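Local atomic coordinates of hypothetical Membrane Spanning Protein (Bacillus cereus, PDB entry 2FB5), a protein that probably catalyses the condensation of two ATP molecules into cyclic di-AMP, as a diadenylate cyclase needed for efficient spore formation. Residues T113-L118 with H144-A149; I151-K156 with I172-K177. All coordinates share one frame; numbering follows the deposited sequence.

Both contacts belong to the DisA-type nucleotide-binding region, which follows the long N-terminal helices 4-35 and 47-70. Along the chain, strand 112-117 comes first; helix 120-126 and strand 137-141 follow before the chain returns as strand 144-150, and contact 1 closes this loop by pairing the outermost strand 112-117 with its only neighbour in the sheet of this chain. Contact 2 opens almost at once, because 151-156 follows 144-149 after a single residue. A second, shorter loop then leads into helix 166-175, whose end folds back on 151-156. The two loops therefore run in series, neither nesting nor crossing, with contact centres about 20 Å apart.

Contact 1 of 2, residues T113-L118 with H144-A149; sequences TLNAHL and HIVSAA
T113-L118 runs antiparallel to H144-A149 at the edge of the mixed sheet, their strand axes 4.3 Å apart and 174° from each other, with a G1 beta bulge where N115 and A116 together face I145. The bulge makes two successive amides share one carbonyl: L114 N lies 2.8 Å from V146 O, and N115 N reaches the same oxygen nearly straight, at 176°, from the same face of the carbonyl but well above its plane. Past the bulge, regular pairing resumes as A116 and I145 exchange two backbone bonds, and the CA of H144 adds a CH...O contact to A116 O. L114 lies alongside I145, its CD2 4.1 Å from I145 CG2, while its other methyl, CD1, reaches along the partner strand to A148 CB at 3.9 Å. A116 CB joins I145 on this face, which helix 120-126 covers through L122 and L123. L118 meets I145 almost at right angles; with its CG anti to the backbone N (chi1 -175°), it brings that carbon to I145 CG1. N115 slants across V146, and its amide oxygen OD1 rests 3.9 Å from V146 CG1.

Contact 2 of 2, residues I151-K156 with I172-K177; sequences ILPLTK and IGLSEK
L152 lays its branch carbon against the side chain of L174, CG to CD2 4.0 Å, where the loop that follows strand 144-150 packs on the last turn of helix 166-175 in the DisA-type nucleotide-binding fold. The two leucines slant across each other, and one methyl of L152, CD2, rests near L174 CB. V97 of the central strand 94-98 touches both, so this end of the contact belongs to the core between sheet and helix. Next along the loop, P153 meets the helix with CG and CD: CD is 4.1 Å from L174 CD1, and CG lies over the carbonyl of G173.

Here the backbones close in. G173 has no side chain, and P153 O approaches its CA to 3.4 Å in a CH...O contact, with T155 N close by. The loop then places T155 between I172 and E176. Its CB and CG2 slant across the CG2 branch of I172, whereas OG1, anti to the backbone N (chi1 -173°), points to the carboxylate of E176. The hydroxyl donates to the syn side of OE2, 25° out of the carboxylate plane, and itself accepts a bond from S157 N. The chain of E176 is extended beyond CG, which carries the carboxylate back across to the loop. Its other oxygen, OE1, takes a bond from a water at 2.6 Å, and that water in turn accepts from K156 N at 3.0 Å.

Contact 1 of 2, residues T113-L118 with H144-A149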
loop_
_atom_site.group_PDB
_atom_site.type_symbol
_atom_site.label_atom_id
_atom_site.label_comp_id
_atom_site.label_asym_id
_atom_site.label_seq_id
_atom_site.Cartn_x
_atom_site.Cartn_y
_atom_site.Cartn_z
ATOM N N THR A 113 21.112 -19.789 22.392
ATOM C CA THR A 113 21.055 -19.423 20.976
ATOM C C THR A 113 20.978 -20.691 20.130
ATOM O O THR A 113 21.768 -21.620 20.331
ATOM C CB THR A 113 22.302 -18.592 20.589
ATOM O OG1 THR A 113 22.224 -17.309 21.219
ATOM C CG2 THR A 113 22.394 -18.376 19.072
ATOM N N LEU A 114 20.021 -20.726 19.205
ATOM C CA LEU A 114 19.881 -21.842 18.255
ATOM C C LEU A 114 20.197 -21.453 16.810
ATOM O O LEU A 114 20.833 -22.225 16.084
ATOM C CB LEU A 114 18.457 -22.408 18.295
ATOM C CG LEU A 114 17.975 -23.273 19.462
ATOM C CD1 LEU A 114 17.576 -22.436 20.660
ATOM C CD2 LEU A 114 16.774 -24.071 18.988
ATOM N N ASN A 115 19.727 -20.279 16.372
ATOM C CA ASN A 115 19.821 -19.902 14.952
ATOM C C ASN A 115 19.410 -21.073 14.041
ATOM O O ASN A 115 20.095 -21.374 13.056
ATOM C CB ASN A 115 21.234 -19.416 14.598
ATOM C CG ASN A 115 21.617 -18.141 15.327
ATOM O OD1 ASN A 115 20.775 -17.289 15.584
ATOM N ND2 ASN A 115 22.895 -18.003 15.654
ATOM N N ALA A 116 18.282 -21.705 14.372
ATOM C CA ALA A 116 17.816 -22.940 13.693
ATOM C C ALA A 116 16.751 -22.695 12.640
ATOM O O ALA A 116 15.990 -21.732 12.730
ATOM C CB ALA A 116 17.255 -23.908 14.729
ATOM N N HIS A 117 16.675 -23.604 11.669
ATOM C CA HIS A 117 15.567 -23.660 10.743
ATOM C C HIS A 117 14.283 -23.866 11.554
ATOM O O HIS A 117 14.196 -24.767 12.400
ATOM C CB HIS A 117 15.809 -24.804 9.729
ATOM C CG HIS A 117 14.672 -25.051 8.782
ATOM N ND1 HIS A 117 14.127 -24.063 7.987
ATOM C CD2 HIS A 117 14.020 -26.197 8.458
ATOM C CE1 HIS A 117 13.160 -24.582 7.244
ATOM N NE2 HIS A 117 13.073 -25.874 7.514
ATOM N N LEU A 118 13.295 -23.000 11.329
ATOM C CA LEU A 118 12.032 -23.103 12.058
ATOM C C LEU A 118 11.187 -24.194 11.442
ATOM O O LEU A 118 10.871 -24.134 10.248
ATOM C CB LEU A 118 11.258 -21.791 12.004
ATOM C CG LEU A 118 9.958 -21.675 12.824
ATOM C CD1 LEU A 118 9.647 -20.223 13.055
ATOM C CD2 LEU A 118 8.765 -22.357 12.159
ATOM N N HIS A 144 13.708 -18.394 11.020
ATOM C CA HIS A 144 14.656 -18.984 11.965
ATOM C C HIS A 144 14.137 -18.890 13.392
ATOM O O HIS A 144 13.465 -17.927 13.753
ATOM C CB HIS A 144 16.023 -18.274 11.906
ATOM C CG HIS A 144 16.814 -18.569 10.670
ATOM N ND1 HIS A 144 17.793 -19.539 10.627
ATOM C CD2 HIS A 144 16.788 -18.012 9.438
ATOM C CE1 HIS A 144 18.315 -19.589 9.414
ATOM N NE2 HIS A 144 17.721 -18.676 8.669
ATOM N N ILE A 145 14.457 -19.899 14.190
ATOM C CA ILE A 145 14.305 -19.832 15.626
ATOM C C ILE A 145 15.648 -19.301 16.099
ATOM O O ILE A 145 16.659 -20.003 16.042
ATOM C CB ILE A 145 13.962 -21.233 16.218
ATOM C CG1 ILE A 145 12.560 -21.661 15.752
ATOM C CG2 ILE A 145 14.084 -21.258 17.752
ATOM C CD1 ILE A 145 12.237 -23.133 15.985
ATOM N N VAL A 146 15.675 -18.039 16.513
ATOM C CA VAL A 146 16.928 -17.414 16.925
ATOM C C VAL A 146 17.427 -18.067 18.215
ATOM O O VAL A 146 18.597 -18.444 18.320
ATOM C CB VAL A 146 16.771 -15.877 17.138
ATOM C CG1 VAL A 146 18.103 -15.243 17.553
ATOM C CG2 VAL A 146 16.237 -15.197 15.876
ATOM N N SER A 147 16.532 -18.177 19.198
ATOM C CA SER A 147 16.889 -18.583 20.540
ATOM C C SER A 147 15.662 -19.063 21.299
ATOM O O SER A 147 14.530 -18.851 20.854
ATOM C CB SER A 147 17.513 -17.394 21.286
ATOM O OG SER A 147 16.713 -16.242 21.111
ATOM N N ALA A 148 15.900 -19.684 22.457
ATOM C CA ALA A 148 14.837 -20.213 23.310
ATOM C C ALA A 148 15.199 -19.988 24.764
ATOM O O ALA A 148 16.326 -19.596 25.072
ATOM C CB ALA A 148 14.634 -21.715 23.038
ATOM N N ALA A 149 14.254 -20.269 25.658
ATOM C CA ALA A 149 14.440 -20.051 27.091
ATOM C C ALA A 149 14.790 -18.584 27.388
ATOM O O ALA A 149 15.487 -18.270 28.365
ATOM C CB ALA A 149 15.496 -21.013 27.650
#

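Contact 2 of 2, residues I151-K156 with I172-K177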
loop_
_atom_site.group_PDB
_atom_site.type_symbol
_atom_site.label_atom_id
_atom_site.label_comp_id
_atom_site.label_asym_id
_atom_site.label_seq_id
_atom_site.Cartn_x
_atom_site.Cartn_y
_atom_site.Cartn_z
ATOM N N ILE A 151 14.288 -14.566 28.406
ATOM C CA ILE A 151 13.564 -13.801 29.428
ATOM C C ILE A 151 13.055 -12.476 28.858
ATOM O O ILE A 151 13.835 -11.687 28.320
ATOM C CB ILE A 151 14.461 -13.519 30.652
ATOM C CG1 ILE A 151 14.909 -14.842 31.284
ATOM C CG2 ILE A 151 13.717 -12.641 31.696
ATOM C CD1 ILE A 151 16.114 -14.705 32.200
ATOM N N LEU A 152 11.749 -12.247 28.981
ATOM C CA LEU A 152 11.090 -11.032 28.499
ATOM C C LEU A 152 10.696 -10.140 29.675
ATOM O O LEU A 152 10.528 -10.651 30.781
ATOM C CB LEU A 152 9.808 -11.412 27.779
ATOM C CG LEU A 152 9.844 -11.785 26.298
ATOM C CD1 LEU A 152 11.077 -12.594 25.928
ATOM C CD2 LEU A 152 8.556 -12.515 25.935
ATOM N N PRO A 153 10.501 -8.823 29.432
ATOM C CA PRO A 153 10.004 -7.946 30.519
ATOM C C PRO A 153 8.536 -8.275 30.833
ATOM O O PRO A 153 7.773 -8.611 29.924
ATOM C CB PRO A 153 10.138 -6.537 29.924
ATOM C CG PRO A 153 10.021 -6.756 28.447
ATOM C CD PRO A 153 10.697 -8.075 28.173
ATOM N N LEU A 154 8.163 -8.241 32.107
ATOM C CA LEU A 154 6.792 -8.552 32.494
ATOM C C LEU A 154 6.011 -7.260 32.599
ATOM O O LEU A 154 6.532 -6.277 33.133
ATOM C CB LEU A 154 6.759 -9.274 33.847
ATOM C CG LEU A 154 7.562 -10.558 34.022
ATOM C CD1 LEU A 154 7.476 -11.022 35.472
ATOM C CD2 LEU A 154 7.070 -11.643 33.065
ATOM N N THR A 155 4.772 -7.246 32.108
ATOM C CA THR A 155 3.940 -6.055 32.287
ATOM C C THR A 155 3.739 -5.735 33.772
ATOM O O THR A 155 3.608 -6.642 34.594
ATOM C CB THR A 155 2.571 -6.151 31.584
ATOM O OG1 THR A 155 1.905 -4.887 31.685
ATOM C CG2 THR A 155 1.688 -7.251 32.188
ATOM N N LYS A 156 3.736 -4.445 34.093
ATOM C CA LYS A 156 3.398 -3.955 35.435
ATOM C C LYS A 156 1.928 -3.560 35.485
ATOM O O LYS A 156 1.379 -3.326 36.565
ATOM C CB LYS A 156 4.221 -2.713 35.799
ATOM C CG LYS A 156 5.619 -2.625 35.196
ATOM C CD LYS A 156 6.652 -3.400 36.013
ATOM C CE LYS A 156 8.037 -3.326 35.354
ATOM N NZ LYS A 156 9.107 -3.879 36.235
ATOM N N ILE A 172 2.561 -9.713 27.127
ATOM C CA ILE A 172 2.016 -8.366 27.199
ATOM C C ILE A 172 3.163 -7.389 27.392
ATOM O O ILE A 172 3.230 -6.370 26.703
ATOM C CB ILE A 172 0.950 -8.223 28.319
ATOM C CG1 ILE A 172 -0.246 -9.135 28.011
ATOM C CG2 ILE A 172 0.477 -6.778 28.437
ATOM C CD1 ILE A 172 -1.235 -9.269 29.168
ATOM N N GLY A 173 4.081 -7.736 28.290
ATOM C CA GLY A 173 5.200 -6.861 28.658
ATOM C C GLY A 173 6.103 -6.521 27.486
ATOM O O GLY A 173 6.482 -5.366 27.303
ATOM N N LEU A 174 6.443 -7.527 26.673
ATOM C CA LEU A 174 7.264 -7.276 25.496
ATOM C C LEU A 174 6.488 -6.472 24.444
ATOM O O LEU A 174 7.053 -5.589 23.775
ATOM C CB LEU A 174 7.804 -8.590 24.880
ATOM C CG LEU A 174 8.779 -8.329 23.723
ATOM C CD1 LEU A 174 10.027 -7.535 24.185
ATOM C CD2 LEU A 174 9.173 -9.618 22.967
ATOM N N SER A 175 5.197 -6.763 24.312
ATOM C CA SER A 175 4.367 -6.083 23.320
ATOM C C SER A 175 4.165 -4.587 23.607
ATOM O O SER A 175 3.789 -3.834 22.693
ATOM C CB SER A 175 3.014 -6.786 23.165
ATOM O OG SER A 175 2.131 -6.445 24.221
ATOM N N GLU A 176 4.402 -4.182 24.859
ATOM C CA GLU A 176 4.330 -2.764 25.289
ATOM C C GLU A 176 5.570 -1.967 24.886
ATOM O O GLU A 176 5.526 -0.743 24.798
ATOM C CB GLU A 176 4.158 -2.653 26.821
ATOM C CG GLU A 176 2.807 -3.132 27.385
ATOM C CD GLU A 176 2.785 -3.312 28.928
ATOM O OE1 GLU A 176 3.840 -3.230 29.591
ATOM O OE2 GLU A 176 1.694 -3.552 29.485
ATOM N N LYS A 177 6.684 -2.656 24.668
ATOM C CA LYS A 177 7.965 -1.991 24.428
ATOM C C LYS A 177 8.434 -2.110 22.986
ATOM O O LYS A 177 9.469 -1.557 22.618
ATOM C CB LYS A 177 9.027 -2.586 25.351
ATOM C CG LYS A 177 8.707 -2.464 26.828
ATOM C CD LYS A 177 8.715 -1.006 27.256
ATOM C CE LYS A 177 8.362 -0.883 28.726
ATOM N NZ LYS A 177 8.528 0.522 29.204
HETATM O O HOH W 1 4.085 -2.374 32.003
#